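Local coordinates for GTPase-activating protein skywalker (Drosophila melanogaster, PDB 5HJQ) that acts through its TBC domain as a GTPase-activating protein for Rab35 in synaptic vesicle protein recycling and binds phosphoinositides through that same domain, at residues 108-118 and 203-212; 280-290 and 340-351. All blocks are in the same frame, centred on the assembly; numbering follows the deposited sequence.

The modelled chain is built of helices and loops, without strands, and both contacts lie in its TBC domain. From the N terminus, the turn before helix 113-122 and its first residues come first; 85 residues later the link between helices 197-204 and 210-221 returns to them, closing contact 1. Only after that loop is complete does the chain reach 280-290, the entry into helix 284-297, which the link between helices 332-341 and 347-356 meets 50 residues on as contact 2. The two loops therefore follow in series, neither nested nor crossed. They are joined through helix 284-297: Val288 packs on Ile108 and Arg113 of contact 1, and Phe284 meets His206.

Contact 1. Residues 108-118 and 203-212; sequences INSPIRAQLWP and ILLHFMSEEE
The first turn of helix 113-118 comes up against the link after helix 203-204, and the backbones are closest where the CA atoms of Ala114 and Met208 lie 5.1 Å apart. The small Ala114 suits this close approach, its CA making a C-H...O contact with Phe207 O at 3.3 Å. Phe207 is the wedge of the contact. Arg113 runs alongside it, and its extended chain sets CD over the centre of the phenyl face, 4.1 Å from the ring centroid, a CH-pi contact. The guanidinium is held by Pro107 O, Trp106 O and a salt bridge to Asp292. Ile108 lends its carbonyl O to the phenyl edge and its CD1 to Phe207 CZ. Trp117 crosses obliquely, its six-membered ring at 74° to that of Phe207, neither stacked nor edge-to-face, with Trp117 CZ3 3.3 Å from Phe207 CD2; NE1 bonds to Asp292. In this all-alpha TBC domain, large aromatic and aliphatic groups fill the seam between helix 113-122 and the end of helix 197-204; Ile203 CG2 and Leu204 CD2 pack on the same indole. Met208, bent at its last torsion (chi3 69°), brings CE to Trp117 CB and to Pro118 CD, each at 3.8 Å. A capping box starts helix 210-221: Ser209 OG and Glu212 OE1 accept weakly from Glu212 N and Ser209 N, and the hydroxyl donates to that carboxylate oxygen at 3.0 Å.

Contact 2. Residues 280-290 and 340-351; sequences AGLPFQHLVRI and CKKIPVSPAKLL
One hydrogen bond joins the segments: His286 NE2 donates to Val345 O over 2.8 Å with an N-H...O angle of 164°. The acceptor lies in the plane of the imidazole and the donor in the plane of the carbonyl, an alignment that fixes the rotation of the ring and satisfies a loop carbonyl just before helix 347-351.

CH-pi contacts clamp the same imidazole from both faces. Pro347 CG sits over its centre, 3.8 Å from the centroid, and Ile343 CG2 lies over the opposite face, toward the rim. A histidine suits this place because it offers two flat faces to aliphatic groups and an N-H at its edge.

Apolar packing flanks this core. Leu282 and Leu350 meet tip to tip, CD1 to CD2 at 3.8 Å, and Ile343 CG2 also touches Pro283 CD. Leu351 CD1 rests on Ile290 CG1. Arg289 CG, anti to the carbonyl carbon (chi1 -68°), packs on Pro347 CB, and the bends at chi2 and chi3 then turn the guanidinium so that one face lies against Leu351 CD2, 3.7 Å from NH2. Asp292 and Leu101 O anchor that group; its buried NE has no partner in the model.

At the other end Cys340 CB packs on the backbone of Gly281 and Leu282, an approach so close that it depends on Gly281 having no beta carbon. Gly281 O receives a C-H...O contact from Lys341 CA at 3.2 Å.

The contact joins two helices of the TBC domain beside the phosphoinositide pocket: the Arg289 side chain lies about 6 Å from that of Arg102, a residue of that site. Helices 284-290 and 347-351 cross at -48°, their axes 9.5 Å apart. Helix 300-317 packs against Cys340, Val345 and Leu350, helix 113-122 against Val288 and Arg289.

Contact 1. Residues 108-118 and 203-212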
loop_
_atom_site.group_PDB
_atom_site.type_symbol
_atom_site.label_atom_id
_atom_site.label_comp_id
_atom_site.label_asym_id
_atom_site.label_seq_id
_atom_site.Cartn_x
_atom_site.Cartn_y
_atom_site.Cartn_z
ATOM N N ILE A 108 7.027 13.033 -9.648
ATOM C CA ILE A 108 5.767 13.104 -8.920
ATOM C C ILE A 108 4.694 13.885 -9.690
ATOM O O ILE A 108 3.498 13.710 -9.455
ATOM C CB ILE A 108 5.989 13.739 -7.523
ATOM C CG1 ILE A 108 4.756 13.571 -6.634
ATOM C CG2 ILE A 108 6.394 15.200 -7.650
ATOM C CD1 ILE A 108 4.377 12.134 -6.403
ATOM N N ASN A 109 5.126 14.720 -10.631
ATOM C CA ASN A 109 4.209 15.590 -11.365
ATOM C C ASN A 109 3.817 15.010 -12.727
ATOM O O ASN A 109 2.864 15.473 -13.358
ATOM C CB ASN A 109 4.834 16.982 -11.524
ATOM C CG ASN A 109 4.048 17.883 -12.469
ATOM O OD1 ASN A 109 4.248 17.867 -13.691
ATOM N ND2 ASN A 109 3.132 18.662 -11.905
ATOM N N SER A 110 4.529 13.968 -13.151
ATOM C CA SER A 110 4.289 13.335 -14.446
ATOM C C SER A 110 2.815 13.009 -14.690
ATOM O O SER A 110 2.126 12.511 -13.803
ATOM C CB SER A 110 5.122 12.059 -14.571
ATOM O OG SER A 110 4.792 11.354 -15.754
ATOM N N PRO A 111 2.326 13.299 -15.902
ATOM C CA PRO A 111 0.921 13.059 -16.238
ATOM C C PRO A 111 0.649 11.603 -16.610
ATOM O O PRO A 111 -0.491 11.257 -16.915
ATOM C CB PRO A 111 0.691 13.980 -17.438
ATOM C CG PRO A 111 2.019 14.016 -18.114
ATOM C CD PRO A 111 3.052 13.954 -17.005
ATOM N N ILE A 112 1.681 10.764 -16.581
ATOM C CA ILE A 112 1.548 9.386 -17.046
ATOM C C ILE A 112 0.658 8.558 -16.116
ATOM O O ILE A 112 -0.016 7.629 -16.558
ATOM C CB ILE A 112 2.927 8.691 -17.184
ATOM C CG1 ILE A 112 2.795 7.391 -17.983
ATOM C CG2 ILE A 112 3.553 8.425 -15.814
ATOM C CD1 ILE A 112 4.053 6.536 -17.982
ATOM N N ARG A 113 0.635 8.912 -14.835
ATOM C CA ARG A 113 -0.076 8.110 -13.848
ATOM C C ARG A 113 -1.582 8.237 -14.005
ATOM O O ARG A 113 -2.324 7.303 -13.695
ATOM C CB ARG A 113 0.353 8.502 -12.435
ATOM C CG ARG A 113 1.781 8.107 -12.143
ATOM C CD ARG A 113 2.101 8.120 -10.660
ATOM N NE ARG A 113 3.441 7.592 -10.435
ATOM C CZ ARG A 113 4.555 8.303 -10.571
ATOM N NH1 ARG A 113 4.490 9.581 -10.919
ATOM N NH2 ARG A 113 5.735 7.737 -10.352
ATOM N N ALA A 114 -2.028 9.383 -14.510
ATOM C CA ALA A 114 -3.437 9.578 -14.826
ATOM C C ALA A 114 -3.909 8.514 -15.814
ATOM O O ALA A 114 -5.080 8.131 -15.822
ATOM C CB ALA A 114 -3.673 10.970 -15.387
ATOM N N GLN A 115 -2.983 8.031 -16.636
ATOM C CA GLN A 115 -3.284 6.982 -17.600
ATOM C C GLN A 115 -2.719 5.619 -17.195
ATOM O O GLN A 115 -3.363 4.593 -17.407
ATOM C CB GLN A 115 -2.751 7.366 -18.984
ATOM C CG GLN A 115 -3.568 8.435 -19.699
ATOM C CD GLN A 115 -3.057 8.713 -21.098
ATOM O OE1 GLN A 115 -3.600 8.207 -22.081
ATOM N NE2 GLN A 115 -2.008 9.522 -21.195
ATOM N N LEU A 116 -1.514 5.609 -16.630
ATOM C CA LEU A 116 -0.833 4.356 -16.301
ATOM C C LEU A 116 -1.584 3.539 -15.253
ATOM O O LEU A 116 -1.815 2.344 -15.436
ATOM C CB LEU A 116 0.592 4.633 -15.813
ATOM C CG LEU A 116 1.435 3.425 -15.395
ATOM C CD1 LEU A 116 1.444 2.359 -16.480
ATOM C CD2 LEU A 116 2.857 3.860 -15.059
ATOM N N TRP A 117 -1.973 4.188 -14.161
ATOM C CA TRP A 117 -2.591 3.481 -13.039
ATOM C C TRP A 117 -3.985 2.900 -13.322
ATOM O O TRP A 117 -4.260 1.771 -12.912
ATOM C CB TRP A 117 -2.654 4.394 -11.813
ATOM C CG TRP A 117 -1.344 4.517 -11.101
ATOM C CD1 TRP A 117 -0.139 4.024 -11.509
ATOM C CD2 TRP A 117 -1.110 5.159 -9.844
ATOM N NE1 TRP A 117 0.833 4.325 -10.585
ATOM C CE2 TRP A 117 0.262 5.022 -9.554
ATOM C CE3 TRP A 117 -1.926 5.842 -8.939
ATOM C CZ2 TRP A 117 0.837 5.546 -8.398
ATOM C CZ3 TRP A 117 -1.356 6.353 -7.789
ATOM C CH2 TRP A 117 0.013 6.206 -7.530
ATOM N N PRO A 118 -4.874 3.653 -14.006
ATOM C CA PRO A 118 -6.172 3.025 -14.292
ATOM C C PRO A 118 -6.062 1.774 -15.160
ATOM O O PRO A 118 -6.901 0.877 -15.060
ATOM C CB PRO A 118 -6.936 4.124 -15.032
ATOM C CG PRO A 118 -6.346 5.382 -14.525
ATOM C CD PRO A 118 -4.885 5.090 -14.344
ATOM N N ILE A 203 -4.658 7.726 -2.305
ATOM C CA ILE A 203 -3.501 7.757 -3.195
ATOM C C ILE A 203 -3.928 7.833 -4.658
ATOM O O ILE A 203 -3.397 8.632 -5.432
ATOM C CB ILE A 203 -2.604 6.521 -2.990
ATOM C CG1 ILE A 203 -2.014 6.515 -1.578
ATOM C CG2 ILE A 203 -1.487 6.493 -4.015
ATOM C CD1 ILE A 203 -1.070 5.360 -1.315
ATOM N N LEU A 204 -4.889 6.994 -5.026
ATOM C CA LEU A 204 -5.447 6.994 -6.369
ATOM C C LEU A 204 -5.963 8.378 -6.746
ATOM O O LEU A 204 -5.734 8.857 -7.854
ATOM C CB LEU A 204 -6.576 5.971 -6.469
ATOM C CG LEU A 204 -6.178 4.506 -6.303
ATOM C CD1 LEU A 204 -7.415 3.655 -6.127
ATOM C CD2 LEU A 204 -5.382 4.052 -7.512
ATOM N N LEU A 205 -6.641 9.018 -5.799
ATOM C CA LEU A 205 -7.279 10.311 -6.021
ATOM C C LEU A 205 -6.287 11.446 -6.274
ATOM O O LEU A 205 -6.685 12.550 -6.638
ATOM C CB LEU A 205 -8.166 10.658 -4.824
ATOM C CG LEU A 205 -9.516 9.936 -4.784
ATOM C CD1 LEU A 205 -10.280 10.273 -3.511
ATOM C CD2 LEU A 205 -10.338 10.299 -6.023
ATOM N N HIS A 206 -5.000 11.180 -6.078
ATOM C CA HIS A 206 -3.978 12.193 -6.313
ATOM C C HIS A 206 -3.620 12.323 -7.793
ATOM O O HIS A 206 -2.899 13.243 -8.176
ATOM C CB HIS A 206 -2.711 11.879 -5.508
ATOM C CG HIS A 206 -2.804 12.243 -4.058
ATOM N ND1 HIS A 206 -3.569 11.534 -3.158
ATOM C CD2 HIS A 206 -2.227 13.245 -3.354
ATOM C CE1 HIS A 206 -3.459 12.082 -1.961
ATOM N NE2 HIS A 206 -2.650 13.123 -2.053
ATOM N N PHE A 207 -4.116 11.410 -8.622
ATOM C CA PHE A 207 -3.685 11.353 -10.015
ATOM C C PHE A 207 -4.818 11.116 -11.009
ATOM O O PHE A 207 -4.619 11.241 -12.216
ATOM C CB PHE A 207 -2.631 10.260 -10.183
ATOM C CG PHE A 207 -1.445 10.424 -9.283
ATOM C CD1 PHE A 207 -0.450 11.337 -9.586
ATOM C CD2 PHE A 207 -1.324 9.667 -8.131
ATOM C CE1 PHE A 207 0.643 11.494 -8.753
ATOM C CE2 PHE A 207 -0.237 9.818 -7.293
ATOM C CZ PHE A 207 0.751 10.728 -7.606
ATOM N N MET A 208 -6.000 10.765 -10.514
ATOM C CA MET A 208 -7.133 10.515 -11.401
ATOM C C MET A 208 -8.440 11.059 -10.823
ATOM O O MET A 208 -8.458 11.654 -9.745
ATOM C CB MET A 208 -7.268 9.018 -11.683
ATOM C CG MET A 208 -7.704 8.197 -10.473
ATOM S SD MET A 208 -7.582 6.424 -10.771
ATOM C CE MET A 208 -5.804 6.225 -10.860
ATOM N N SER A 209 -9.532 10.858 -11.552
ATOM C CA SER A 209 -10.835 11.340 -11.114
ATOM C C SER A 209 -11.458 10.396 -10.095
ATOM O O SER A 209 -10.971 9.285 -9.884
ATOM C CB SER A 209 -11.775 11.511 -12.308
ATOM O OG SER A 209 -12.042 10.265 -12.923
ATOM N N GLU A 210 -12.542 10.848 -9.474
ATOM C CA GLU A 210 -13.264 10.067 -8.480
ATOM C C GLU A 210 -13.752 8.735 -9.031
ATOM O O GLU A 210 -13.595 7.694 -8.391
ATOM C CB GLU A 210 -14.450 10.871 -7.945
ATOM C CG GLU A 210 -15.486 10.043 -7.207
ATOM C CD GLU A 210 -16.457 10.900 -6.417
ATOM O OE1 GLU A 210 -16.311 12.141 -6.448
ATOM O OE2 GLU A 210 -17.361 10.334 -5.766
ATOM N N GLU A 211 -14.345 8.773 -10.220
ATOM C CA GLU A 211 -14.889 7.570 -10.836
ATOM C C GLU A 211 -13.787 6.602 -11.255
ATOM O O GLU A 211 -13.943 5.390 -11.128
ATOM C CB GLU A 211 -15.759 7.919 -12.045
ATOM C CG GLU A 211 -16.385 6.697 -12.696
ATOM C CD GLU A 211 -17.343 7.051 -13.811
ATOM O OE1 GLU A 211 -17.295 8.202 -14.296
ATOM O OE2 GLU A 211 -18.142 6.174 -14.206
ATOM N N GLU A 212 -12.679 7.135 -11.758
ATOM C CA GLU A 212 -11.554 6.294 -12.151
ATOM C C GLU A 212 -10.926 5.606 -10.939
ATOM O O GLU A 212 -10.567 4.429 -11.003
ATOM C CB GLU A 212 -10.501 7.114 -12.895
ATOM C CG GLU A 212 -10.779 7.250 -14.377
ATOM C CD GLU A 212 -9.840 8.222 -15.065
ATOM O OE1 GLU A 212 -9.666 9.347 -14.548
ATOM O OE2 GLU A 212 -9.273 7.860 -16.122
#

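Contact 2. Residues 280-290 and 340-351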
loop_
_atom_site.group_PDB
_atom_site.type_symbol
_atom_site.label_atom_id
_atom_site.label_comp_id
_atom_site.label_asym_id
_atom_site.label_seq_id
_atom_site.Cartn_x
_atom_site.Cartn_y
_atom_site.Cartn_z
ATOM N N ALA A 280 1.778 4.686 6.388
ATOM C CA ALA A 280 1.702 5.795 7.337
ATOM C C ALA A 280 3.072 6.252 7.828
ATOM O O ALA A 280 3.172 7.045 8.764
ATOM C CB ALA A 280 0.825 5.409 8.522
ATOM N N GLY A 281 4.128 5.752 7.197
ATOM C CA GLY A 281 5.477 6.114 7.585
ATOM C C GLY A 281 6.275 6.705 6.441
ATOM O O GLY A 281 6.683 7.864 6.497
ATOM N N LEU A 282 6.501 5.899 5.406
ATOM C CA LEU A 282 7.276 6.323 4.244
ATOM C C LEU A 282 6.722 7.610 3.658
ATOM O O LEU A 282 5.509 7.805 3.628
ATOM C CB LEU A 282 7.287 5.231 3.173
ATOM C CG LEU A 282 7.953 3.906 3.539
ATOM C CD1 LEU A 282 8.022 2.992 2.332
ATOM C CD2 LEU A 282 9.339 4.157 4.107
ATOM N N PRO A 283 7.612 8.500 3.200
ATOM C CA PRO A 283 7.168 9.746 2.573
ATOM C C PRO A 283 6.351 9.464 1.313
ATOM O O PRO A 283 6.533 8.410 0.698
ATOM C CB PRO A 283 8.482 10.463 2.246
ATOM C CG PRO A 283 9.513 9.825 3.123
ATOM C CD PRO A 283 9.080 8.404 3.256
ATOM N N PHE A 284 5.463 10.387 0.952
ATOM C CA PHE A 284 4.545 10.209 -0.174
ATOM C C PHE A 284 5.266 9.836 -1.470
ATOM O O PHE A 284 4.838 8.944 -2.198
ATOM C CB PHE A 284 3.723 11.488 -0.367
ATOM C CG PHE A 284 2.618 11.358 -1.371
ATOM C CD1 PHE A 284 1.462 10.663 -1.064
ATOM C CD2 PHE A 284 2.740 11.929 -2.624
ATOM C CE1 PHE A 284 0.444 10.542 -1.989
ATOM C CE2 PHE A 284 1.729 11.810 -3.556
ATOM C CZ PHE A 284 0.578 11.114 -3.237
ATOM N N GLN A 285 6.362 10.532 -1.727
ATOM C CA GLN A 285 7.293 10.241 -2.807
ATOM C C GLN A 285 7.647 8.757 -2.942
ATOM O O GLN A 285 7.706 8.228 -4.049
ATOM C CB GLN A 285 8.550 11.063 -2.551
ATOM C CG GLN A 285 8.757 11.203 -1.058
ATOM C CD GLN A 285 9.822 12.182 -0.665
ATOM O OE1 GLN A 285 11.011 11.943 -0.868
ATOM N NE2 GLN A 285 9.404 13.283 -0.049
ATOM N N HIS A 286 7.911 8.096 -1.815
ATOM C CA HIS A 286 8.276 6.678 -1.826
ATOM C C HIS A 286 7.061 5.802 -2.093
ATOM O O HIS A 286 7.134 4.839 -2.857
ATOM C CB HIS A 286 8.925 6.257 -0.501
ATOM C CG HIS A 286 10.207 6.966 -0.197
ATOM N ND1 HIS A 286 10.267 8.324 0.032
ATOM C CD2 HIS A 286 11.473 6.506 -0.067
ATOM C CE1 HIS A 286 11.515 8.671 0.282
ATOM N NE2 HIS A 286 12.269 7.586 0.230
ATOM N N LEU A 287 5.946 6.149 -1.455
ATOM C CA LEU A 287 4.679 5.446 -1.638
ATOM C C LEU A 287 4.258 5.357 -3.098
ATOM O O LEU A 287 3.789 4.313 -3.555
ATOM C CB LEU A 287 3.565 6.139 -0.851
ATOM C CG LEU A 287 3.360 5.810 0.622
ATOM C CD1 LEU A 287 2.190 6.611 1.164
ATOM C CD2 LEU A 287 3.120 4.323 0.786
ATOM N N VAL A 288 4.412 6.464 -3.817
ATOM C CA VAL A 288 3.981 6.549 -5.207
ATOM C C VAL A 288 4.704 5.534 -6.089
ATOM O O VAL A 288 4.067 4.780 -6.827
ATOM C CB VAL A 288 4.203 7.965 -5.769
ATOM C CG1 VAL A 288 3.949 7.988 -7.262
ATOM C CG2 VAL A 288 3.300 8.959 -5.055
ATOM N N ARG A 289 6.029 5.511 -6.004
ATOM C CA ARG A 289 6.819 4.536 -6.747
ATOM C C ARG A 289 6.435 3.110 -6.354
ATOM O O ARG A 289 6.391 2.217 -7.201
ATOM C CB ARG A 289 8.312 4.763 -6.514
ATOM C CG ARG A 289 8.846 6.050 -7.114
ATOM C CD ARG A 289 8.848 5.992 -8.633
ATOM N NE ARG A 289 9.749 4.969 -9.155
ATOM C CZ ARG A 289 9.343 3.846 -9.738
ATOM N NH1 ARG A 289 8.048 3.601 -9.879
ATOM N NH2 ARG A 289 10.229 2.968 -10.188
ATOM N N ILE A 290 6.153 2.903 -5.070
ATOM C CA ILE A 290 5.710 1.600 -4.584
ATOM C C ILE A 290 4.363 1.222 -5.197
ATOM O O ILE A 290 4.163 0.087 -5.629
ATOM C CB ILE A 290 5.599 1.573 -3.044
ATOM C CG1 ILE A 290 6.981 1.689 -2.404
ATOM C CG2 ILE A 290 4.924 0.295 -2.572
ATOM C CD1 ILE A 290 6.952 1.703 -0.892
ATOM N N CYS A 340 10.645 5.645 9.329
ATOM C CA CYS A 340 10.168 5.661 7.950
ATOM C C CYS A 340 9.903 7.081 7.456
ATOM O O CYS A 340 10.170 7.400 6.299
ATOM C CB CYS A 340 8.900 4.816 7.813
ATOM S SG CYS A 340 9.153 3.036 8.017
ATOM N N LYS A 341 9.382 7.930 8.338
ATOM C CA LYS A 341 9.117 9.322 7.995
ATOM C C LYS A 341 10.399 10.049 7.614
ATOM O O LYS A 341 10.370 11.023 6.863
ATOM C CB LYS A 341 8.436 10.049 9.157
ATOM C CG LYS A 341 7.164 9.387 9.668
ATOM C CD LYS A 341 6.005 10.368 9.657
ATOM C CE LYS A 341 4.746 9.758 10.254
ATOM N NZ LYS A 341 4.898 9.506 11.713
ATOM N N LYS A 342 11.522 9.568 8.136
ATOM C CA LYS A 342 12.822 10.159 7.852
ATOM C C LYS A 342 13.742 9.148 7.174
ATOM O O LYS A 342 14.959 9.198 7.353
ATOM C CB LYS A 342 13.467 10.670 9.141
ATOM C CG LYS A 342 12.500 11.363 10.090
ATOM C CD LYS A 342 12.773 12.857 10.183
ATOM C CE LYS A 342 13.469 13.205 11.493
ATOM N NZ LYS A 342 13.613 14.676 11.674
ATOM N N ILE A 343 13.153 8.240 6.396
ATOM C CA ILE A 343 13.893 7.146 5.765
ATOM C C ILE A 343 15.087 7.675 4.964
ATOM O O ILE A 343 14.949 8.582 4.142
ATOM C CB ILE A 343 12.959 6.284 4.863
ATOM C CG1 ILE A 343 13.676 5.026 4.367
ATOM C CG2 ILE A 343 12.383 7.089 3.707
ATOM C CD1 ILE A 343 13.611 3.873 5.340
ATOM N N PRO A 344 16.282 7.136 5.244
ATOM C CA PRO A 344 17.531 7.659 4.678
ATOM C C PRO A 344 17.884 7.143 3.280
ATOM O O PRO A 344 19.035 7.284 2.868
ATOM C CB PRO A 344 18.582 7.201 5.693
ATOM C CG PRO A 344 18.025 5.936 6.247
ATOM C CD PRO A 344 16.530 6.121 6.287
ATOM N N VAL A 345 16.930 6.560 2.562
ATOM C CA VAL A 345 17.182 6.173 1.174
ATOM C C VAL A 345 16.140 6.760 0.231
ATOM O O VAL A 345 15.000 7.012 0.622
ATOM C CB VAL A 345 17.211 4.639 0.992
ATOM C CG1 VAL A 345 18.398 4.033 1.731
ATOM C CG2 VAL A 345 15.898 4.013 1.446
ATOM N N SER A 346 16.548 6.983 -1.015
ATOM C CA SER A 346 15.654 7.488 -2.045
ATOM C C SER A 346 14.621 6.423 -2.400
ATOM O O SER A 346 14.816 5.249 -2.088
ATOM C CB SER A 346 16.450 7.903 -3.287
ATOM O OG SER A 346 17.024 6.775 -3.923
ATOM N N PRO A 347 13.512 6.829 -3.044
ATOM C CA PRO A 347 12.526 5.845 -3.502
ATOM C C PRO A 347 13.140 4.783 -4.408
ATOM O O PRO A 347 12.732 3.621 -4.359
ATOM C CB PRO A 347 11.516 6.697 -4.277
ATOM C CG PRO A 347 11.606 8.036 -3.647
ATOM C CD PRO A 347 13.049 8.212 -3.262
ATOM N N ALA A 348 14.115 5.184 -5.217
ATOM C CA ALA A 348 14.759 4.275 -6.157
ATOM C C ALA A 348 15.699 3.295 -5.450
ATOM O O ALA A 348 15.767 2.123 -5.813
ATOM C CB ALA A 348 15.515 5.061 -7.211
ATOM N N LYS A 349 16.434 3.781 -4.455
ATOM C CA LYS A 349 17.330 2.920 -3.686
ATOM C C LYS A 349 16.530 1.979 -2.792
ATOM O O LYS A 349 16.951 0.853 -2.521
ATOM C CB LYS A 349 18.300 3.758 -2.849
ATOM C CG LYS A 349 19.309 4.538 -3.684
ATOM C CD LYS A 349 20.103 3.598 -4.583
ATOM C CE LYS A 349 21.036 4.356 -5.509
ATOM N NZ LYS A 349 22.024 5.181 -4.757
ATOM N N LEU A 350 15.376 2.454 -2.337
ATOM C CA LEU A 350 14.456 1.637 -1.558
ATOM C C LEU A 350 13.942 0.481 -2.403
ATOM O O LEU A 350 13.980 -0.678 -1.984
ATOM C CB LEU A 350 13.286 2.483 -1.053
ATOM C CG LEU A 350 12.231 1.790 -0.187
ATOM C CD1 LEU A 350 12.826 1.378 1.147
ATOM C CD2 LEU A 350 11.022 2.694 0.017
ATOM N N LEU A 351 13.475 0.810 -3.603
ATOM C CA LEU A 351 12.942 -0.186 -4.527
ATOM C C LEU A 351 14.013 -1.137 -5.054
ATOM O O LEU A 351 13.710 -2.278 -5.405
ATOM C CB LEU A 351 12.241 0.497 -5.705
ATOM C CG LEU A 351 10.721 0.664 -5.620
ATOM C CD1 LEU A 351 10.312 1.432 -4.374
ATOM C CD2 LEU A 351 10.192 1.355 -6.881
#